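Local coordinates for protein glycoside hydrolase (Streptococcus pneumoniae serotype 4, PDB 6ORH) that probably hydrolyses alpha-L-fucosidic linkages in host glycans, as a family 29 glycoside hydrolase carrying a C-terminal galactose-binding-like (F5/8 type C) module, at residues A[394-399]-A[427-432]; A[331-336]-A[364-369]. The protein carries 2 engineered substitutions. One frame throughout, in Å; residues are numbered along the deposited sequence.

Interaction 1: A[394-399]-A[427-432]; sequences FHVQVE and QKIRVV
His395, Gln397 and Glu399 face Val432, Arg430 and Lys428 along an antiparallel ladder of five backbone hydrogen bonds, the strand axes 4.6 Å apart at closest approach and their directions 163° apart. Only the last bond is noticeably longer, Glu399 N to Lys428 O at 3.1 Å; Val432 N gives to His395 O at 2.8 Å. On the His395 face, the imidazole lies over the isopropyl group of Val432 in a CH-pi contact, Val432 CB sitting 3.8 Å from the ring centroid. With chi1 at 62°, CG of His395 stands between its backbone N and carbonyl carbon, which brings the ring alongside its neighbour. Next along this face, Gln397 OE1 meets Arg430 CD at 3.6 Å, and the amide and guanidinium planes are only 19° apart. A water in the guanidinium plane accepts from Arg430 NH1 and donates to Gln397 OE1. Arg430 also forms salt bridges to Glu367 and to Glu176 of the second subunit, and a cation-pi contact with Trp404, which lines a bound-glycan pocket. The opposite face is apolar: Ile429 touches Val396 and Val398 through separate branches, its CG2 lying 3.9 Å from Val396 CG1. These are central strands of a galactose-binding-like beta-sandwich, flanked by 364-370 and 403-410, with Ile379 and Phe376 of the other sheet packing against the valine-isoleucine face.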
ATOM      1  N   PHE A 394       1.346 -14.343   3.183  1.00 12.99           N
ATOM      2  CA  PHE A 394       2.659 -14.975   3.041  1.00 13.61           C
ATOM      3  C   PHE A 394       3.732 -13.960   3.434  1.00 13.92           C
ATOM      4  O   PHE A 394       3.493 -12.745   3.457  1.00 14.02           O
ATOM      5  CB  PHE A 394       2.851 -15.508   1.608  1.00 14.03           C
ATOM      6  CG  PHE A 394       3.049 -14.394   0.609  1.00 14.04           C
ATOM      7  CD1 PHE A 394       1.940 -13.715   0.103  1.00 14.15           C
ATOM      8  CD2 PHE A 394       4.320 -13.921   0.288  1.00 14.96           C
ATOM      9  CE1 PHE A 394       2.107 -12.603  -0.713  1.00 15.28           C
ATOM     10  CE2 PHE A 394       4.488 -12.808  -0.523  1.00 15.14           C
ATOM     11  CZ  PHE A 394       3.374 -12.171  -1.063  1.00 15.43           C
ATOM     12  N   HIS A 395       4.955 -14.439   3.719  1.00 14.22           N
ATOM     13  CA  HIS A 395       6.067 -13.520   3.868  1.00 14.26           C
ATOM     14  C   HIS A 395       7.322 -14.165   3.281  1.00 14.28           C
ATOM     15  O   HIS A 395       7.344 -15.360   2.998  1.00 16.18           O
ATOM     16  CB  HIS A 395       6.238 -13.027   5.322  1.00 14.43           C
ATOM     17  CG  HIS A 395       6.542 -14.095   6.321  1.00 16.25           C
ATOM     18  ND1 HIS A 395       5.540 -14.836   6.924  1.00 15.43           N
ATOM     19  CD2 HIS A 395       7.718 -14.533   6.846  1.00 17.62           C
ATOM     20  CE1 HIS A 395       6.086 -15.705   7.763  1.00 17.60           C
ATOM     21  NE2 HIS A 395       7.416 -15.532   7.729  1.00 18.14           N
ATOM     22  N   VAL A 396       8.346 -13.345   3.085  1.00 14.01           N
ATOM     23  CA  VAL A 396       9.582 -13.779   2.456  1.00 15.09           C
ATOM     24  C   VAL A 396      10.728 -13.334   3.358  1.00 16.01           C
ATOM     25  O   VAL A 396      10.739 -12.217   3.870  1.00 15.41           O
ATOM     26  CB  VAL A 396       9.706 -13.115   1.072  1.00 14.54           C
ATOM     27  CG1 VAL A 396      11.024 -13.501   0.401  1.00 15.95           C
ATOM     28  CG2 VAL A 396       8.564 -13.561   0.175  1.00 15.41           C
ATOM     29  N   GLN A 397      11.717 -14.221   3.539  1.00 17.12           N
ATOM     30  CA  GLN A 397      12.887 -13.843   4.313  1.00 18.83           C
ATOM     31  C   GLN A 397      14.145 -14.209   3.535  1.00 17.53           C
ATOM     32  O   GLN A 397      14.105 -15.054   2.643  1.00 17.64           O
ATOM     33  CB  GLN A 397      12.955 -14.578   5.655  1.00 20.04           C
ATOM     34  CG  GLN A 397      11.624 -14.728   6.362  1.00 24.13           C
ATOM     35  CD  GLN A 397      11.857 -15.561   7.590  1.00 30.68           C
ATOM     36  OE1 GLN A 397      12.414 -16.655   7.513  1.00 31.37           O
ATOM     37  NE2 GLN A 397      11.487 -15.014   8.734  1.00 32.01           N
ATOM     38  N   VAL A 398      15.252 -13.558   3.894  1.00 18.31           N
ATOM     39  CA  VAL A 398      16.541 -13.836   3.275  1.00 17.74           C
ATOM     40  C   VAL A 398      17.580 -13.982   4.384  1.00 19.46           C
ATOM     41  O   VAL A 398      17.489 -13.297   5.396  1.00 20.41           O
ATOM     42  CB  VAL A 398      16.924 -12.757   2.250  1.00 20.92           C
ATOM     43  CG1 VAL A 398      15.999 -12.809   1.030  1.00 20.55           C
ATOM     44  CG2 VAL A 398      16.914 -11.360   2.851  1.00 22.89           C
ATOM     45  N   GLU A 399      18.515 -14.918   4.207  1.00 21.12           N
ATOM     46  CA  GLU A 399      19.542 -15.101   5.228  1.00 22.10           C
ATOM     47  C   GLU A 399      20.706 -14.147   4.958  1.00 23.57           C
ATOM     48  O   GLU A 399      21.273 -14.157   3.869  1.00 23.28           O
ATOM     49  CB  GLU A 399      20.009 -16.553   5.259  1.00 21.68           C
ATOM     50  CG  GLU A 399      20.894 -16.841   6.478  1.00 23.97           C
ATOM     51  CD  GLU A 399      21.341 -18.294   6.574  1.00 25.76           C
ATOM     52  OE1 GLU A 399      21.594 -18.897   5.519  1.00 26.77           O
ATOM     53  OE2 GLU A 399      21.391 -18.830   7.708  1.00 28.62           O
ATOM     54  N   GLN A 427      22.007 -15.951  -0.760  1.00 22.14           N
ATOM     55  CA  GLN A 427      22.010 -17.239  -1.411  1.00 22.43           C
ATOM     56  C   GLN A 427      20.788 -18.049  -0.980  1.00 19.41           C
ATOM     57  O   GLN A 427      20.362 -18.941  -1.715  1.00 21.16           O
ATOM     58  CB  GLN A 427      23.298 -17.978  -1.045  1.00 23.20           C
ATOM     59  CG  GLN A 427      23.371 -19.370  -1.648  1.00 23.92           C
ATOM     60  CD  GLN A 427      24.771 -19.932  -1.574  1.00 26.59           C
ATOM     61  OE1 GLN A 427      25.756 -19.189  -1.529  1.00 27.51           O
ATOM     62  NE2 GLN A 427      24.839 -21.249  -1.529  1.00 25.71           N
ATOM     63  N   LYS A 428      20.283 -17.784   0.243  1.00 21.01           N
ATOM     64  CA  LYS A 428      19.158 -18.544   0.759  1.00 18.61           C
ATOM     65  C   LYS A 428      17.965 -17.630   1.035  1.00 19.38           C
ATOM     66  O   LYS A 428      18.106 -16.565   1.633  1.00 19.70           O
ATOM     67  CB  LYS A 428      19.558 -19.352   1.991  1.00 21.81           C
ATOM     68  CG  LYS A 428      20.678 -20.355   1.708  1.00 24.56           C
ATOM     69  CD  LYS A 428      21.002 -21.252   2.867  1.00 27.89           C
ATOM     70  CE  LYS A 428      22.170 -22.174   2.578  1.00 34.68           C
ATOM     71  NZ  LYS A 428      22.349 -23.150   3.683  1.00 37.25           N
ATOM     72  N   ILE A 429      16.794 -18.085   0.572  1.00 19.32           N
ATOM     73  CA  ILE A 429      15.544 -17.340   0.687  1.00 19.76           C
ATOM     74  C   ILE A 429      14.473 -18.280   1.221  1.00 18.47           C
ATOM     75  O   ILE A 429      14.445 -19.449   0.846  1.00 19.82           O
ATOM     76  CB  ILE A 429      15.143 -16.774  -0.703  1.00 19.85           C
ATOM     77  CG1 ILE A 429      16.219 -15.863  -1.316  1.00 22.06           C
ATOM     78  CG2 ILE A 429      13.792 -16.074  -0.638  1.00 19.37           C
ATOM     79  CD1 ILE A 429      17.236 -16.617  -2.177  1.00 22.95           C
ATOM     80  N   ARG A 430      13.553 -17.774   2.070  1.00 16.30           N
ATOM     81  CA  ARG A 430      12.407 -18.571   2.483  1.00 16.85           C
ATOM     82  C   ARG A 430      11.130 -17.862   2.047  1.00 16.67           C
ATOM     83  O   ARG A 430      11.014 -16.642   2.209  1.00 17.95           O
ATOM     84  CB  ARG A 430      12.339 -18.764   4.002  1.00 17.27           C
ATOM     85  CG  ARG A 430      13.352 -19.792   4.504  1.00 17.58           C
ATOM     86  CD  ARG A 430      13.640 -19.707   5.989  1.00 19.93           C
ATOM     87  NE  ARG A 430      14.548 -20.822   6.304  1.00 21.18           N
ATOM     88  CZ  ARG A 430      15.020 -21.098   7.524  1.00 23.68           C
ATOM     89  NH1 ARG A 430      14.654 -20.379   8.577  1.00 22.67           N
ATOM     90  NH2 ARG A 430      15.841 -22.123   7.689  1.00 23.70           N
ATOM     91  N   VAL A 431      10.233 -18.649   1.448  1.00 17.43           N
ATOM     92  CA  VAL A 431       8.870 -18.206   1.174  1.00 16.60           C
ATOM     93  C   VAL A 431       7.981 -18.953   2.160  1.00 15.72           C
ATOM     94  O   VAL A 431       7.947 -20.195   2.191  1.00 16.29           O
ATOM     95  CB  VAL A 431       8.477 -18.444  -0.299  1.00 16.19           C
ATOM     96  CG1 VAL A 431       6.996 -18.129  -0.553  1.00 15.87           C
ATOM     97  CG2 VAL A 431       9.331 -17.552  -1.198  1.00 17.25           C
ATOM     98  N   VAL A 432       7.227 -18.188   2.973  1.00 15.56           N
ATOM     99  CA  VAL A 432       6.430 -18.803   4.018  1.00 15.72           C
ATOM    100  C   VAL A 432       4.968 -18.447   3.774  1.00 16.25           C
ATOM    101  O   VAL A 432       4.606 -17.271   3.861  1.00 17.29           O
ATOM    102  CB  VAL A 432       6.881 -18.385   5.429  1.00 16.99           C
ATOM    103  CG1 VAL A 432       6.109 -19.138   6.509  1.00 16.22           C
ATOM    104  CG2 VAL A 432       8.383 -18.581   5.638  1.00 18.70           C
TER
HETATM  105  O   HOH W   1      13.098 -18.373   9.170  1.00 34.91           O
HETATM  106  O   HOH W   2      21.942 -16.185   2.120  1.00 22.79           O

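Interaction 2: A[331-336]-A[364-369]; sequences AEVSGP and IQLELD
Glu332 and Ser334 each pair with the opposing strand through two backbone hydrogen bonds, to Asp369 and Glu367 respectively, in an antiparallel ladder. The Ser334 pair is even, 2.9 Å both for Ser334 N to Glu367 O and for Glu367 N to Ser334 O; Glu332 N to Asp369 O is longer at 3.1 Å and more bent. Apolar contacts gather on the Val333 face. Val333 CG2 lies 3.9 Å from Leu368 CG, the two side chains running side by side, while its CG1 meets Leu366 CD2. Since CG1 is anti to the backbone N (chi1 -175°), the two methyls fork toward different leucines. Farther along, Pro336 CG rests on Ile364 CG2 at 3.8 Å, continuing the contact past the paired residues. Water serves the polar side: one molecule donates to Glu367 O at 3.0 Å and also bonds Ser334 OG, and another donates to Gln365 O at 2.7 Å. The carboxylates of Glu367 and Asp369 find partners outside the two segments, Arg430 and Gly371 N respectively. Strand 332-334 forms an edge of the galactose-binding-like beta-sandwich within this chain; strand 364-370 lies between it and 428-436, and Trp356 of the other sheet packs on Ile364 and Leu366.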
ATOM      1  N   ALA A 331      17.428 -22.933  -8.954  1.00 30.31           N
ATOM      2  CA  ALA A 331      17.679 -23.011  -7.521  1.00 26.82           C
ATOM      3  C   ALA A 331      17.080 -24.289  -6.926  1.00 28.41           C
ATOM      4  O   ALA A 331      16.021 -24.756  -7.347  1.00 29.11           O
ATOM      5  CB  ALA A 331      17.128 -21.777  -6.839  1.00 26.60           C
ATOM      6  N   GLU A 332      17.758 -24.833  -5.911  1.00 28.83           N
ATOM      7  CA  GLU A 332      17.285 -25.986  -5.160  1.00 31.82           C
ATOM      8  C   GLU A 332      16.210 -25.525  -4.176  1.00 28.81           C
ATOM      9  O   GLU A 332      16.447 -24.598  -3.417  1.00 26.67           O
ATOM     10  CB  GLU A 332      18.449 -26.597  -4.379  1.00 38.65           C
ATOM     11  CG  GLU A 332      19.039 -27.837  -5.033  1.00 50.93           C
ATOM     12  CD  GLU A 332      18.519 -29.127  -4.418  1.00 58.40           C
ATOM     13  OE1 GLU A 332      17.726 -29.830  -5.094  1.00 57.89           O
ATOM     14  OE2 GLU A 332      18.891 -29.420  -3.252  1.00 64.14           O
ATOM     15  N   VAL A 333      15.056 -26.200  -4.174  1.00 25.85           N
ATOM     16  CA  VAL A 333      13.970 -25.833  -3.273  1.00 24.93           C
ATOM     17  C   VAL A 333      13.661 -26.988  -2.324  1.00 24.52           C
ATOM     18  O   VAL A 333      13.463 -28.119  -2.759  1.00 28.57           O
ATOM     19  CB  VAL A 333      12.709 -25.437  -4.072  1.00 24.29           C
ATOM     20  CG1 VAL A 333      11.624 -24.935  -3.127  1.00 25.54           C
ATOM     21  CG2 VAL A 333      12.999 -24.396  -5.137  1.00 23.39           C
ATOM     22  N   SER A 334      13.561 -26.703  -1.022  1.00 23.49           N
ATOM     23  CA  SER A 334      13.162 -27.718  -0.058  1.00 23.17           C
ATOM     24  C   SER A 334      11.939 -27.239   0.709  1.00 22.79           C
ATOM     25  O   SER A 334      11.680 -26.037   0.805  1.00 24.90           O
ATOM     26  CB  SER A 334      14.257 -28.008   0.916  1.00 24.88           C
ATOM     27  OG  SER A 334      14.811 -26.793   1.355  1.00 25.83           O
ATOM     28  N   GLY A 335      11.274 -28.210   1.319  1.00 21.59           N
ATOM     29  CA  GLY A 335      10.048 -27.964   2.039  1.00 20.40           C
ATOM     30  C   GLY A 335       9.074 -29.079   1.730  1.00 20.11           C
ATOM     31  O   GLY A 335       9.403 -30.046   1.028  1.00 21.34           O
ATOM     32  N   PRO A 336       7.854 -29.007   2.279  1.00 19.84           N
ATOM     33  CA  PRO A 336       6.893 -30.085   2.091  1.00 19.84           C
ATOM     34  C   PRO A 336       6.331 -30.042   0.674  1.00 19.58           C
ATOM     35  O   PRO A 336       6.271 -28.975   0.043  1.00 19.23           O
ATOM     36  CB  PRO A 336       5.865 -29.797   3.184  1.00 20.27           C
ATOM     37  CG  PRO A 336       5.910 -28.299   3.338  1.00 20.71           C
ATOM     38  CD  PRO A 336       7.357 -27.894   3.113  1.00 19.56           C
ATOM     39  N   ILE A 364       3.637 -23.087   5.921  1.00 19.17           N
ATOM     40  CA  ILE A 364       4.469 -23.848   4.994  1.00 18.26           C
ATOM     41  C   ILE A 364       5.689 -23.028   4.598  1.00 20.12           C
ATOM     42  O   ILE A 364       5.587 -21.899   4.109  1.00 17.78           O
ATOM     43  CB  ILE A 364       3.657 -24.358   3.784  1.00 16.35           C
ATOM     44  CG1 ILE A 364       2.682 -25.471   4.166  1.00 19.06           C
ATOM     45  CG2 ILE A 364       4.599 -24.817   2.657  1.00 18.82           C
ATOM     46  CD1 ILE A 364       1.655 -25.815   3.109  1.00 20.89           C
ATOM     47  N   GLN A 365       6.872 -23.635   4.768  1.00 20.07           N
ATOM     48  CA  GLN A 365       8.101 -22.913   4.531  1.00 20.96           C
ATOM     49  C   GLN A 365       8.840 -23.563   3.368  1.00 20.98           C
ATOM     50  O   GLN A 365       9.248 -24.723   3.482  1.00 22.98           O
ATOM     51  CB  GLN A 365       8.952 -22.942   5.798  1.00 21.52           C
ATOM     52  CG  GLN A 365      10.298 -22.263   5.619  1.00 21.35           C
ATOM     53  CD  GLN A 365      10.918 -22.043   6.971  1.00 27.87           C
ATOM     54  OE1 GLN A 365      10.356 -21.349   7.821  1.00 30.91           O
ATOM     55  NE2 GLN A 365      12.039 -22.702   7.206  1.00 31.42           N
ATOM     56  N   LEU A 366       8.976 -22.816   2.267  1.00 18.42           N
ATOM     57  CA  LEU A 366       9.802 -23.221   1.130  1.00 18.96           C
ATOM     58  C   LEU A 366      11.129 -22.476   1.226  1.00 20.45           C
ATOM     59  O   LEU A 366      11.154 -21.262   1.411  1.00 21.50           O
ATOM     60  CB  LEU A 366       9.082 -22.857  -0.179  1.00 18.15           C
ATOM     61  CG  LEU A 366       7.806 -23.639  -0.457  1.00 19.32           C
ATOM     62  CD1 LEU A 366       6.953 -22.945  -1.521  1.00 19.14           C
ATOM     63  CD2 LEU A 366       8.169 -25.065  -0.880  1.00 21.94           C
ATOM     64  N   GLU A 367      12.261 -23.194   1.106  1.00 18.25           N
ATOM     65  CA  GLU A 367      13.550 -22.516   1.153  1.00 19.41           C
ATOM     66  C   GLU A 367      14.270 -22.747  -0.171  1.00 18.82           C
ATOM     67  O   GLU A 367      14.340 -23.896  -0.644  1.00 20.84           O
ATOM     68  CB  GLU A 367      14.398 -23.056   2.310  1.00 19.74           C
ATOM     69  CG  GLU A 367      15.733 -22.333   2.463  1.00 21.80           C
ATOM     70  CD  GLU A 367      16.450 -22.655   3.767  1.00 24.65           C
ATOM     71  OE1 GLU A 367      15.781 -22.755   4.803  1.00 24.04           O
ATOM     72  OE2 GLU A 367      17.688 -22.826   3.746  1.00 28.53           O
ATOM     73  N   LEU A 368      14.762 -21.651  -0.760  1.00 19.07           N
ATOM     74  CA  LEU A 368      15.512 -21.711  -2.011  1.00 20.74           C
ATOM     75  C   LEU A 368      16.985 -21.539  -1.675  1.00 21.42           C
ATOM     76  O   LEU A 368      17.335 -20.657  -0.892  1.00 21.66           O
ATOM     77  CB  LEU A 368      15.104 -20.577  -2.961  1.00 21.66           C
ATOM     78  CG  LEU A 368      13.802 -20.802  -3.730  1.00 23.59           C
ATOM     79  CD1 LEU A 368      12.617 -20.630  -2.798  1.00 27.08           C
ATOM     80  CD2 LEU A 368      13.674 -19.826  -4.887  1.00 23.43           C
ATOM     81  N   ASP A 369      17.832 -22.365  -2.318  1.00 22.94           N
ATOM     82  CA  ASP A 369      19.279 -22.203  -2.280  1.00 23.20           C
ATOM     83  C   ASP A 369      19.749 -21.902  -3.701  1.00 21.81           C
ATOM     84  O   ASP A 369      19.656 -22.763  -4.563  1.00 23.36           O
ATOM     85  CB  ASP A 369      19.948 -23.476  -1.739  1.00 23.00           C
ATOM     86  CG  ASP A 369      21.468 -23.352  -1.621  1.00 26.66           C
ATOM     87  OD1 ASP A 369      22.040 -22.380  -2.152  1.00 22.55           O
ATOM     88  OD2 ASP A 369      22.065 -24.232  -0.972  1.00 31.90           O
TER
HETATM   89  O   HOH W   3      11.750 -25.476   4.149  1.00 30.23           O
HETATM   90  O   HOH W   4      16.890 -25.384  -0.394  1.00 31.24           O

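How the interactions relate
Both interactions belong to the same five-stranded antiparallel sheet and are joined where strands 364-370 and 428-436 run side by side; the centres of the two interactions are about 9 Å apart. The Arg430 NE to Glu367 OE1 salt bridge, 2.7 Å, ties them directly, and the backbones of Ile429 and Leu368 probably hydrogen-bond as well. Interaction 1 lies deeper in the sheet: its valine-isoleucine face is buried against the second sheet, and its polar face reaches the second subunit. Interaction 2 is the edge pairing, with three exposed residues and no contact with the other subunit; its apolar side chains meet Trp356 and nearby loops instead.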